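Local coordinates for replication protein B (Plasmid RSF1010, PDB 3H20), which acts as the primase of the plasmid, a nucleotidyltransferase that lays down primers on single-stranded DNA for leading-strand replication, at residues D60-A66 and R141-L146; L73-L79 and N104-K110; D86-R92 and L127-Y131; M264-A270 and Y282-T286. One frame throughout, in Å; residues are numbered along the deposited sequence.

Interaction 1. Residues D60-A66 and R141-L146. With DPO (diphosphate), chain E.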
# COMPACT_ATOMS: atom_id res chain seq x y z
N ASP A 60 21.42 6.12 13.46
CA ASP A 60 21.51 6.39 12.02
C ASP A 60 20.72 7.66 11.66
O ASP A 60 19.73 7.99 12.33
CB ASP A 60 21.01 5.19 11.19
CG ASP A 60 21.94 4.00 11.28
OD1 ASP A 60 23.03 4.04 10.68
OD2 ASP A 60 21.56 3.01 11.94
N VAL A 61 21.20 8.38 10.65
CA VAL A 61 20.64 9.67 10.23
C VAL A 61 20.07 9.57 8.81
O VAL A 61 20.79 9.24 7.86
CB VAL A 61 21.69 10.82 10.31
CG1 VAL A 61 21.05 12.19 10.04
CG2 VAL A 61 22.42 10.81 11.67
N TYR A 62 18.78 9.88 8.68
CA TYR A 62 18.03 9.70 7.44
C TYR A 62 17.44 11.02 6.96
O TYR A 62 17.28 11.97 7.75
CB TYR A 62 16.89 8.70 7.65
CG TYR A 62 17.32 7.30 8.06
CD1 TYR A 62 17.64 6.34 7.10
CD2 TYR A 62 17.39 6.94 9.40
CE1 TYR A 62 18.03 5.04 7.47
CE2 TYR A 62 17.78 5.66 9.78
CZ TYR A 62 18.09 4.72 8.81
OH TYR A 62 18.48 3.45 9.20
N ILE A 63 17.11 11.08 5.67
CA ILE A 63 16.64 12.33 5.05
C ILE A 63 15.67 12.04 3.90
O ILE A 63 15.80 11.04 3.17
CB ILE A 63 17.82 13.27 4.58
CG1 ILE A 63 17.29 14.64 4.13
CG2 ILE A 63 18.65 12.63 3.44
CD1 ILE A 63 18.37 15.65 3.76
N ARG A 64 14.66 12.90 3.79
CA ARG A 64 13.74 12.91 2.65
C ARG A 64 13.17 14.32 2.53
O ARG A 64 13.21 15.09 3.50
CB ARG A 64 12.61 11.88 2.84
CG ARG A 64 11.67 12.16 4.02
CD ARG A 64 10.63 11.06 4.23
NE ARG A 64 9.79 11.37 5.38
CZ ARG A 64 9.05 10.50 6.06
NH1 ARG A 64 8.99 9.22 5.71
NH2 ARG A 64 8.34 10.92 7.11
N PRO A 65 12.62 14.66 1.35
CA PRO A 65 11.87 15.92 1.25
C PRO A 65 10.70 15.93 2.23
O PRO A 65 10.11 14.88 2.51
CB PRO A 65 11.39 15.93 -0.21
CG PRO A 65 12.38 15.04 -0.95
CD PRO A 65 12.68 13.95 0.06
N ALA A 66 10.39 17.11 2.77
CA ALA A 66 9.27 17.24 3.70
C ALA A 66 7.95 16.91 3.00
O ALA A 66 7.84 17.04 1.79
CB ALA A 66 9.23 18.65 4.29
N ARG A 141 7.39 8.37 0.07
CA ARG A 141 7.82 8.93 1.35
C ARG A 141 8.96 8.15 2.04
O ARG A 141 9.11 8.21 3.26
CB ARG A 141 6.62 9.05 2.29
CG ARG A 141 5.58 10.09 1.86
CD ARG A 141 6.05 11.51 2.18
NE ARG A 141 5.92 11.84 3.59
CZ ARG A 141 6.73 12.67 4.25
NH1 ARG A 141 7.74 13.26 3.61
NH2 ARG A 141 6.54 12.92 5.54
N HIS A 142 9.77 7.44 1.27
CA HIS A 142 10.80 6.61 1.89
C HIS A 142 12.03 7.42 2.24
O HIS A 142 12.44 8.30 1.48
CB HIS A 142 11.18 5.42 1.01
CG HIS A 142 11.82 4.31 1.78
ND1 HIS A 142 11.10 3.34 2.44
CD2 HIS A 142 13.13 4.02 2.01
CE1 HIS A 142 11.92 2.51 3.04
NE2 HIS A 142 13.16 2.89 2.79
N TYR A 143 12.61 7.11 3.39
CA TYR A 143 13.82 7.77 3.87
C TYR A 143 15.05 7.24 3.13
O TYR A 143 15.20 6.02 2.95
CB TYR A 143 14.00 7.54 5.37
CG TYR A 143 13.42 8.61 6.28
CD1 TYR A 143 13.85 9.93 6.19
CD2 TYR A 143 12.48 8.29 7.26
CE1 TYR A 143 13.34 10.92 7.03
CE2 TYR A 143 11.97 9.28 8.12
CZ TYR A 143 12.41 10.59 7.98
OH TYR A 143 11.92 11.57 8.84
N GLY A 144 15.93 8.14 2.69
CA GLY A 144 17.29 7.78 2.35
C GLY A 144 18.28 8.17 3.42
O GLY A 144 17.92 8.77 4.43
N ARG A 145 19.55 7.82 3.21
CA ARG A 145 20.61 8.18 4.14
C ARG A 145 21.14 9.58 3.87
O ARG A 145 21.25 10.00 2.72
CB ARG A 145 21.75 7.16 4.07
CG ARG A 145 21.37 5.76 4.53
CD ARG A 145 21.07 5.74 6.02
NE ARG A 145 21.20 4.39 6.58
CZ ARG A 145 22.00 4.08 7.59
NH1 ARG A 145 22.05 2.83 8.03
NH2 ARG A 145 22.76 5.01 8.15
N LEU A 146 21.46 10.30 4.94
CA LEU A 146 22.16 11.57 4.82
C LEU A 146 23.67 11.38 4.90
O LEU A 146 24.18 10.77 5.84
CB LEU A 146 21.69 12.55 5.90
CG LEU A 146 22.32 13.94 5.88
CD1 LEU A 146 21.82 14.74 4.67
CD2 LEU A 146 22.03 14.69 7.17
P1 DPO E . 18.80 1.29 6.18
O1 DPO E . 18.20 -0.08 5.57
O2 DPO E . 18.13 1.55 7.51
O3 DPO E . 18.75 2.35 5.10
O4 DPO E . 20.34 0.88 6.47
P2 DPO E . 21.30 0.23 5.34
O5 DPO E . 20.72 -1.14 5.09
O6 DPO E . 21.22 1.20 4.18
O7 DPO E . 22.65 0.18 6.01
O HOH W 1 23.33 8.43 7.19
O HOH W 2 8.96 12.83 1.05

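Interaction 2. Residues L73-L79 and N104-K110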
# COMPACT_ATOMS: atom_id res chain seq x y z
N LEU A 73 11.61 14.37 -6.84
CA LEU A 73 12.71 13.47 -6.45
C LEU A 73 12.20 12.07 -6.10
O LEU A 73 11.25 11.94 -5.32
CB LEU A 73 13.42 14.03 -5.21
CG LEU A 73 14.85 14.55 -5.33
CD1 LEU A 73 15.08 15.41 -6.57
CD2 LEU A 73 15.24 15.29 -4.04
N VAL A 74 12.82 11.05 -6.67
CA VAL A 74 12.42 9.65 -6.42
C VAL A 74 13.63 8.83 -5.96
O VAL A 74 14.64 8.77 -6.66
CB VAL A 74 11.80 9.02 -7.70
CG1 VAL A 74 11.50 7.54 -7.51
CG2 VAL A 74 10.51 9.76 -8.07
N LEU A 75 13.52 8.20 -4.78
CA LEU A 75 14.59 7.35 -4.23
C LEU A 75 14.62 5.95 -4.83
O LEU A 75 13.59 5.26 -4.89
CB LEU A 75 14.45 7.23 -2.70
CG LEU A 75 15.49 6.37 -1.95
CD1 LEU A 75 16.86 7.02 -1.99
CD2 LEU A 75 15.08 6.11 -0.49
N VAL A 76 15.82 5.51 -5.23
CA VAL A 76 16.10 4.13 -5.67
C VAL A 76 17.19 3.52 -4.77
O VAL A 76 18.32 4.03 -4.71
CB VAL A 76 16.54 4.09 -7.16
CG1 VAL A 76 16.49 2.66 -7.69
CG2 VAL A 76 15.65 4.98 -8.02
N ASP A 77 16.85 2.43 -4.08
CA ASP A 77 17.65 1.88 -2.98
C ASP A 77 18.33 0.55 -3.36
O ASP A 77 17.82 -0.18 -4.21
CB ASP A 77 16.70 1.66 -1.78
CG ASP A 77 17.43 1.52 -0.45
OD1 ASP A 77 18.60 1.92 -0.35
OD2 ASP A 77 16.81 0.98 0.49
N ASP A 78 19.47 0.25 -2.73
CA ASP A 78 20.17 -1.05 -2.86
C ASP A 78 20.72 -1.31 -4.28
O ASP A 78 20.51 -2.37 -4.85
CB ASP A 78 19.29 -2.22 -2.37
CG ASP A 78 20.09 -3.46 -1.94
OD1 ASP A 78 21.24 -3.34 -1.46
OD2 ASP A 78 19.55 -4.59 -2.06
N LEU A 79 21.45 -0.33 -4.82
CA LEU A 79 22.03 -0.40 -6.17
C LEU A 79 23.53 -0.71 -6.15
O LEU A 79 24.24 -0.29 -5.25
CB LEU A 79 21.81 0.94 -6.91
CG LEU A 79 20.37 1.38 -7.22
CD1 LEU A 79 20.33 2.87 -7.52
CD2 LEU A 79 19.77 0.56 -8.37
N ASN A 104 27.61 -0.42 -2.05
CA ASN A 104 26.16 -0.33 -1.93
C ASN A 104 25.69 1.13 -2.02
O ASN A 104 26.16 1.99 -1.26
CB ASN A 104 25.69 -0.94 -0.59
CG ASN A 104 25.92 -2.44 -0.52
OD1 ASN A 104 25.50 -3.18 -1.41
ND2 ASN A 104 26.57 -2.89 0.54
N TYR A 105 24.78 1.40 -2.95
CA TYR A 105 24.39 2.79 -3.28
C TYR A 105 22.89 3.06 -3.25
O TYR A 105 22.06 2.16 -3.44
CB TYR A 105 24.93 3.20 -4.67
CG TYR A 105 26.43 3.01 -4.84
CD1 TYR A 105 27.32 4.03 -4.50
CD2 TYR A 105 26.95 1.83 -5.36
CE1 TYR A 105 28.70 3.87 -4.66
CE2 TYR A 105 28.33 1.65 -5.52
CZ TYR A 105 29.19 2.68 -5.16
OH TYR A 105 30.55 2.52 -5.32
N GLN A 106 22.57 4.33 -3.01
CA GLN A 106 21.24 4.90 -3.21
C GLN A 106 21.33 5.99 -4.25
O GLN A 106 22.33 6.73 -4.31
CB GLN A 106 20.74 5.56 -1.90
CG GLN A 106 20.23 4.56 -0.90
CD GLN A 106 19.84 5.18 0.43
OE1 GLN A 106 20.12 6.34 0.71
NE2 GLN A 106 19.18 4.38 1.26
N ALA A 107 20.30 6.12 -5.08
CA ALA A 107 20.21 7.25 -6.00
C ALA A 107 18.89 7.99 -5.83
O ALA A 107 17.85 7.36 -5.60
CB ALA A 107 20.37 6.78 -7.46
N TRP A 108 18.91 9.32 -5.92
CA TRP A 108 17.70 10.11 -6.04
C TRP A 108 17.62 10.55 -7.50
O TRP A 108 18.57 11.15 -8.01
CB TRP A 108 17.73 11.34 -5.13
CG TRP A 108 17.70 11.04 -3.62
CD1 TRP A 108 18.77 10.83 -2.81
CD2 TRP A 108 16.54 10.98 -2.78
NE1 TRP A 108 18.36 10.61 -1.52
CE2 TRP A 108 17.00 10.71 -1.46
CE3 TRP A 108 15.17 11.12 -3.00
CZ2 TRP A 108 16.13 10.58 -0.38
CZ3 TRP A 108 14.30 10.97 -1.91
CH2 TRP A 108 14.79 10.70 -0.62
N VAL A 109 16.52 10.23 -8.16
CA VAL A 109 16.31 10.63 -9.57
C VAL A 109 15.27 11.75 -9.60
O VAL A 109 14.16 11.58 -9.06
CB VAL A 109 15.82 9.43 -10.43
CG1 VAL A 109 15.56 9.84 -11.90
CG2 VAL A 109 16.81 8.25 -10.35
N LYS A 110 15.62 12.88 -10.22
CA LYS A 110 14.71 14.01 -10.40
C LYS A 110 13.99 13.84 -11.73
O LYS A 110 14.61 13.88 -12.80
CB LYS A 110 15.47 15.35 -10.38
CG LYS A 110 14.54 16.59 -10.52
CD LYS A 110 15.28 17.92 -10.42
CE LYS A 110 14.28 19.08 -10.64
NZ LYS A 110 14.88 20.43 -10.41
O HOH W 3 22.02 1.22 -0.53
O HOH W 4 23.35 -2.20 -2.55

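Interaction 3. Residues D86-R92 and L127-Y131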
# COMPACT_ATOMS: atom_id res chain seq x y z
N ASP A 86 23.98 1.41 -15.95
CA ASP A 86 22.79 1.17 -16.76
C ASP A 86 21.79 2.34 -16.67
O ASP A 86 21.29 2.80 -17.70
CB ASP A 86 22.12 -0.15 -16.36
CG ASP A 86 22.90 -1.37 -16.82
OD1 ASP A 86 23.90 -1.20 -17.55
OD2 ASP A 86 22.52 -2.51 -16.46
N MET A 87 21.53 2.82 -15.46
CA MET A 87 20.61 3.96 -15.24
C MET A 87 21.00 5.18 -16.07
O MET A 87 20.16 5.75 -16.79
CB MET A 87 20.54 4.33 -13.74
CG MET A 87 19.85 3.25 -12.85
SD MET A 87 19.80 3.73 -11.10
CE MET A 87 18.66 5.12 -11.16
N LYS A 88 22.26 5.57 -15.99
CA LYS A 88 22.79 6.71 -16.77
C LYS A 88 22.64 6.52 -18.29
O LYS A 88 22.26 7.47 -18.99
CB LYS A 88 24.24 6.99 -16.40
CG LYS A 88 24.44 7.57 -15.00
CD LYS A 88 25.93 7.71 -14.67
CE LYS A 88 26.15 8.20 -13.25
NZ LYS A 88 27.60 8.43 -12.99
N ALA A 89 22.95 5.32 -18.78
CA ALA A 89 22.93 5.03 -20.22
C ALA A 89 21.50 4.92 -20.79
O ALA A 89 21.31 4.85 -22.01
CB ALA A 89 23.73 3.76 -20.53
N GLU A 90 20.53 4.89 -19.88
CA GLU A 90 19.11 4.78 -20.22
C GLU A 90 18.31 6.05 -19.89
O GLU A 90 17.08 6.06 -19.96
CB GLU A 90 18.51 3.56 -19.50
CG GLU A 90 19.08 2.22 -20.02
CD GLU A 90 18.76 1.00 -19.15
OE1 GLU A 90 17.89 1.08 -18.26
OE2 GLU A 90 19.39 -0.06 -19.38
N GLY A 91 19.01 7.14 -19.57
CA GLY A 91 18.33 8.40 -19.29
C GLY A 91 17.69 8.49 -17.91
O GLY A 91 16.87 9.39 -17.66
N ARG A 92 18.07 7.59 -17.01
CA ARG A 92 17.67 7.67 -15.59
C ARG A 92 18.85 8.20 -14.75
O ARG A 92 19.20 7.62 -13.71
CB ARG A 92 17.21 6.31 -15.06
CG ARG A 92 15.78 5.87 -15.48
CD ARG A 92 15.69 5.48 -16.95
NE ARG A 92 14.47 4.70 -17.19
CZ ARG A 92 13.83 4.61 -18.35
NH1 ARG A 92 14.29 5.25 -19.43
NH2 ARG A 92 12.72 3.87 -18.43
N LEU A 127 10.98 2.21 -11.19
CA LEU A 127 12.44 2.23 -11.19
C LEU A 127 13.03 1.08 -10.38
O LEU A 127 14.05 0.50 -10.78
CB LEU A 127 12.97 3.58 -10.69
CG LEU A 127 12.74 4.82 -11.57
CD1 LEU A 127 13.18 6.10 -10.85
CD2 LEU A 127 13.46 4.70 -12.93
N ALA A 128 12.38 0.73 -9.26
CA ALA A 128 12.83 -0.40 -8.46
C ALA A 128 12.71 -1.70 -9.27
O ALA A 128 13.59 -2.56 -9.21
CB ALA A 128 12.03 -0.49 -7.17
N SER A 129 11.63 -1.81 -10.04
CA SER A 129 11.44 -2.94 -10.94
C SER A 129 12.45 -2.93 -12.11
O SER A 129 13.03 -3.98 -12.42
CB SER A 129 10.01 -2.97 -11.47
OG SER A 129 9.82 -4.10 -12.30
N GLU A 130 12.64 -1.77 -12.74
CA GLU A 130 13.56 -1.62 -13.87
C GLU A 130 14.97 -2.11 -13.55
O GLU A 130 15.60 -2.77 -14.37
CB GLU A 130 13.62 -0.16 -14.37
CG GLU A 130 12.51 0.22 -15.36
CD GLU A 130 12.57 1.68 -15.84
OE1 GLU A 130 13.59 2.37 -15.61
OE2 GLU A 130 11.58 2.15 -16.46
N TYR A 131 15.45 -1.79 -12.34
CA TYR A 131 16.83 -2.07 -11.95
C TYR A 131 16.95 -3.13 -10.84
O TYR A 131 17.99 -3.25 -10.22
CB TYR A 131 17.56 -0.74 -11.62
CG TYR A 131 17.48 0.21 -12.80
CD1 TYR A 131 18.21 -0.05 -13.96
CD2 TYR A 131 16.62 1.31 -12.79
CE1 TYR A 131 18.12 0.78 -15.08
CE2 TYR A 131 16.52 2.16 -13.92
CZ TYR A 131 17.27 1.87 -15.06
OH TYR A 131 17.19 2.65 -16.18

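Interaction 4. Residues M264-A270 and Y282-T286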
# COMPACT_ATOMS: atom_id res chain seq x y z
N MET A 264 -38.43 -14.09 4.66
CA MET A 264 -39.42 -14.89 3.94
C MET A 264 -40.76 -14.16 3.89
O MET A 264 -41.40 -14.11 2.84
CB MET A 264 -39.59 -16.27 4.58
CG MET A 264 -38.44 -17.24 4.31
SD MET A 264 -38.60 -18.85 5.12
CE MET A 264 -40.05 -19.52 4.31
N ALA A 265 -41.17 -13.61 5.03
CA ALA A 265 -42.43 -12.88 5.14
C ALA A 265 -42.53 -11.73 4.14
O ALA A 265 -43.61 -11.44 3.63
CB ALA A 265 -42.62 -12.36 6.56
N GLU A 266 -41.39 -11.11 3.84
CA GLU A 266 -41.34 -9.94 2.96
C GLU A 266 -41.21 -10.31 1.48
O GLU A 266 -41.82 -9.66 0.63
CB GLU A 266 -40.17 -9.03 3.36
CG GLU A 266 -40.18 -7.65 2.69
CD GLU A 266 -41.27 -6.74 3.22
OE1 GLU A 266 -41.62 -6.84 4.41
OE2 GLU A 266 -41.79 -5.91 2.43
N ALA A 267 -40.42 -11.34 1.17
CA ALA A 267 -39.97 -11.58 -0.21
C ALA A 267 -40.27 -12.95 -0.83
O ALA A 267 -40.05 -13.13 -2.03
CB ALA A 267 -38.46 -11.27 -0.32
N SER A 268 -40.76 -13.91 -0.04
CA SER A 268 -41.01 -15.27 -0.55
C SER A 268 -42.23 -15.38 -1.45
O SER A 268 -43.35 -15.10 -1.01
CB SER A 268 -41.14 -16.28 0.59
OG SER A 268 -41.58 -17.54 0.10
N PRO A 269 -42.03 -15.78 -2.72
CA PRO A 269 -43.18 -16.05 -3.59
C PRO A 269 -44.01 -17.23 -3.08
O PRO A 269 -45.23 -17.18 -3.17
CB PRO A 269 -42.54 -16.37 -4.95
CG PRO A 269 -41.14 -16.76 -4.64
CD PRO A 269 -40.74 -15.98 -3.42
N ALA A 270 -43.36 -18.27 -2.56
CA ALA A 270 -44.08 -19.43 -2.01
C ALA A 270 -44.99 -19.04 -0.84
O ALA A 270 -46.10 -19.58 -0.70
CB ALA A 270 -43.11 -20.54 -1.58
N TYR A 282 -45.99 -21.98 7.74
CA TYR A 282 -45.07 -22.37 6.67
C TYR A 282 -43.65 -21.90 6.97
O TYR A 282 -42.70 -22.67 6.81
CB TYR A 282 -45.56 -21.88 5.30
CG TYR A 282 -44.50 -21.96 4.22
CD1 TYR A 282 -44.06 -23.19 3.73
CD2 TYR A 282 -43.93 -20.80 3.69
CE1 TYR A 282 -43.07 -23.27 2.75
CE2 TYR A 282 -42.95 -20.87 2.70
CZ TYR A 282 -42.53 -22.11 2.24
OH TYR A 282 -41.55 -22.17 1.27
N ILE A 283 -43.51 -20.65 7.41
CA ILE A 283 -42.21 -20.09 7.81
C ILE A 283 -41.58 -20.89 8.97
O ILE A 283 -40.41 -21.29 8.89
CB ILE A 283 -42.32 -18.59 8.23
CG1 ILE A 283 -42.72 -17.72 7.04
CG2 ILE A 283 -41.00 -18.09 8.82
CD1 ILE A 283 -43.18 -16.31 7.42
N GLU A 284 -42.36 -21.10 10.03
CA GLU A 284 -41.91 -21.82 11.22
C GLU A 284 -41.41 -23.22 10.89
O GLU A 284 -40.37 -23.65 11.38
CB GLU A 284 -43.06 -21.88 12.26
CG GLU A 284 -42.98 -23.03 13.29
CD GLU A 284 -42.06 -22.75 14.47
OE1 GLU A 284 -42.25 -21.73 15.17
OE2 GLU A 284 -41.15 -23.57 14.72
N ARG A 285 -42.16 -23.93 10.04
CA ARG A 285 -41.80 -25.29 9.63
C ARG A 285 -40.55 -25.29 8.75
O ARG A 285 -39.65 -26.13 8.94
CB ARG A 285 -42.98 -25.96 8.93
CG ARG A 285 -42.77 -27.43 8.60
CD ARG A 285 -44.09 -28.20 8.48
NE ARG A 285 -45.11 -27.47 7.73
CZ ARG A 285 -45.14 -27.33 6.40
NH1 ARG A 285 -44.19 -27.87 5.64
NH2 ARG A 285 -46.11 -26.63 5.83
N THR A 286 -40.47 -24.35 7.82
CA THR A 286 -39.28 -24.19 6.98
C THR A 286 -38.05 -23.98 7.85
O THR A 286 -37.03 -24.66 7.68
CB THR A 286 -39.42 -23.02 5.98
OG1 THR A 286 -40.46 -23.33 5.04
CG2 THR A 286 -38.11 -22.78 5.21

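Interaction 1. Residues D60-A66 and R141-L146
The diphosphate pocket of the primase is built in part by Tyr62 and Arg145, a non-hydrogen-bonded pair on two antiparallel strands. Tyr62 OH donates to DPO O2 at 2.6 Å, and Arg145 NH1 reaches the bridging DPO O4 at 3.0 Å, nearly straight (170°). The two side chains run alongside each other in the same direction, the phenol oxygen over one face of the guanidinium. A bend at chi2 (-67°) turns the Arg145 chain back toward Asp60 and the diphosphate. Asp60 orients that guanidinium from the second shell: its OD1 forms a salt bridge with Arg145 NH2 at 2.7 Å, met from above the carboxylate plane, plus a weak bond from NH1. Ile63 and Gly144 pair through two backbone bonds. Farther along, the Arg64 guanidinium lies flat on the Tyr143 ring, planes 4° apart, a cation-pi stack with centres 4.1 Å apart. Arg64 NH1 also holds Arg141 O at 2.7 Å. On the opposite face of this guanidinium sits that of Arg141, and Asp23 forms salt bridges with both arginines. Asn151 and Lys153 complete the diphosphate site. Strand 59-65 lies between strands 21-28 and 144-145, while Ile63 and Leu146 pack against helix 6-17.

Interaction 2. Residues L73-L79 and N104-K110
Leu75 lays its CD1 methyl over one face of the Trp108 indole, a CH-pi contact 3.9 Å from the centroid of the five-membered ring. With CG anti to the backbone N (chi1 180°), Leu75 leans across the indole while its CB meets the six-membered ring at CZ3. Leu73 crosses Trp108 at about a right angle and brings its CB to CE3 at 4.1 Å. Replacing Trp108 by an alanine is likely to leave Leu75 CD1 without the ring it rests on and open a gap between Leu73 and Leu75. On the other face of this antiparallel pair, Leu79 CD1 meets Ala107 CB at 3.9 Å, and Val76 touches Val109. Gln106 and Asp77 run side by side; NE2 donates to Asp77 OD1 at 3.0 Å from above the carboxylate plane, while Ser137 holds OD2. Val74 pairs with Val109, and Val76 with Ala107, through two backbone bonds each. Then the register slips: Asp78 and Leu79 both face Tyr105 in a G1 beta bulge, where Leu79 N still donates to Tyr105 O at 2.9 Å. Strand 73-79 edges the sheet, strand 96-99 flanks 104-110 on its far side, and helices 81-89 and 117-130 pack on the face of Val74, Val76, Leu79 and Val109.

Interaction 3. Residues D86-R92 and L127-Y131
Tyr131 and Met87 come together because each carries its CG anti to its own carbonyl carbon: chi1 of -56° swings the tyrosine ring toward helix 81-89, and -68° sends the methionine chain over it. They meet where two helices end side by side, helix 81-89 in a Schellman motif and helix 117-130 just before Tyr131. Gly91, at positive phi, is the C-prime residue of that motif: Arg92 N returns to Met87 O at 2.8 Å, and Gly91 N bonds weakly to Lys88 O. Met87 CG stands above the tyrosine ring centre, 3.5 Å from the centroid and only 5° off the normal, a CH-pi contact; SD lies higher over the same face, a Met-aromatic contact at longer range. Tyr131's own neighbour Glu130 puts its CB against the opposite face, so the ring is clamped between the two. From the turn that closes helix 81-89, Arg92 bends at chi2 and crosses Glu130 at about a right angle, gripping the carboxylate side-on, NE to OE1 and NH2 to OE2, both 2.9 Å. Its remaining nitrogen, NH1, bonds back to Glu90 O, tying the guanidinium to its own turn, and its CG packs on Leu127 CD2 at 3.6 Å. A methionine in place of Arg92 would probably leave the Glu130 carboxylate without its positive mate and free to turn. Leu127, Met87 and Tyr131 also reach inward to strand 73-79. Tyr131 OH donates to Glu90 OE1 at 2.7 Å, on the anti side of the oxygen and tilted from the carboxylate plane.

Interaction 4. Residues M264-A270 and Y282-T286
Met264 reaches from helix 257-267 across to helix 279-291, and its chain can be followed outward atom by atom. CB points toward the partner helix, and CG, anti to the carbonyl carbon, carries the chain straight on through chi2 (178°). Neither atom makes a close approach; the first to do so is SD, 4.0 Å from Thr286 CG2. There the chain bends, chi3 65°, and turns the terminal methyl in among Tyr282, Ile283 and, a turn later, Thr286. CE meets Tyr282 CE2 at 3.6 Å, approaching the ring obliquely, then Ile283 CG1 at 4.2 Å and Thr286 OG1 at 3.9 Å. One methyl group therefore carries much of this helix-to-helix packing.

Thr286 is itself held by its own helix: OG1 donates to Tyr282 O at 2.9 Å, and the Thr286 backbone N reaches the same oxygen from the opposite face of its plane. That bond sets OG1 over one face of the Tyr282 ring. Two alanines complete the contact: Ala265 CB on Ile283 CD1 at 4.1 Å and Ala270 CB beside Tyr282 OH at 3.6 Å. Between the two alanines in the chain, Ser268 ends one helix and N-caps the next, its OG bonded to Leu271 N.

This is apolar packing in the C-terminal helical domain, a bundle of short helices. Helix 239-252 adds Asp243, whose carboxylate is hydrogen-bonded to both Ser268 OG and Tyr282 OH; helix 220-234 lies against Ala267 and Ser268.

Interactions 1, 2 and 3 belong to the N-terminal primase domain; interaction 4 stands apart in the C-terminal helical domain, its centre about 64 Å from that of interaction 1. Interactions 1 and 2 are buried strand pairings in two different sheets, touching where Gln106 OE1 meets Arg145 N, probably a hydrogen bond, so a residue of the second sheet backs the diphosphate pocket. Interaction 3 lies on the outer side of interaction 2, sending Met87 and Leu127 onto its strands, and its more open side carries a salt bridge. Charge serves the ligand site in interaction 1 and ties helix ends in interaction 3, whereas interaction 4, also partly buried, relies between its two segments on apolar packing rather than polar bonds.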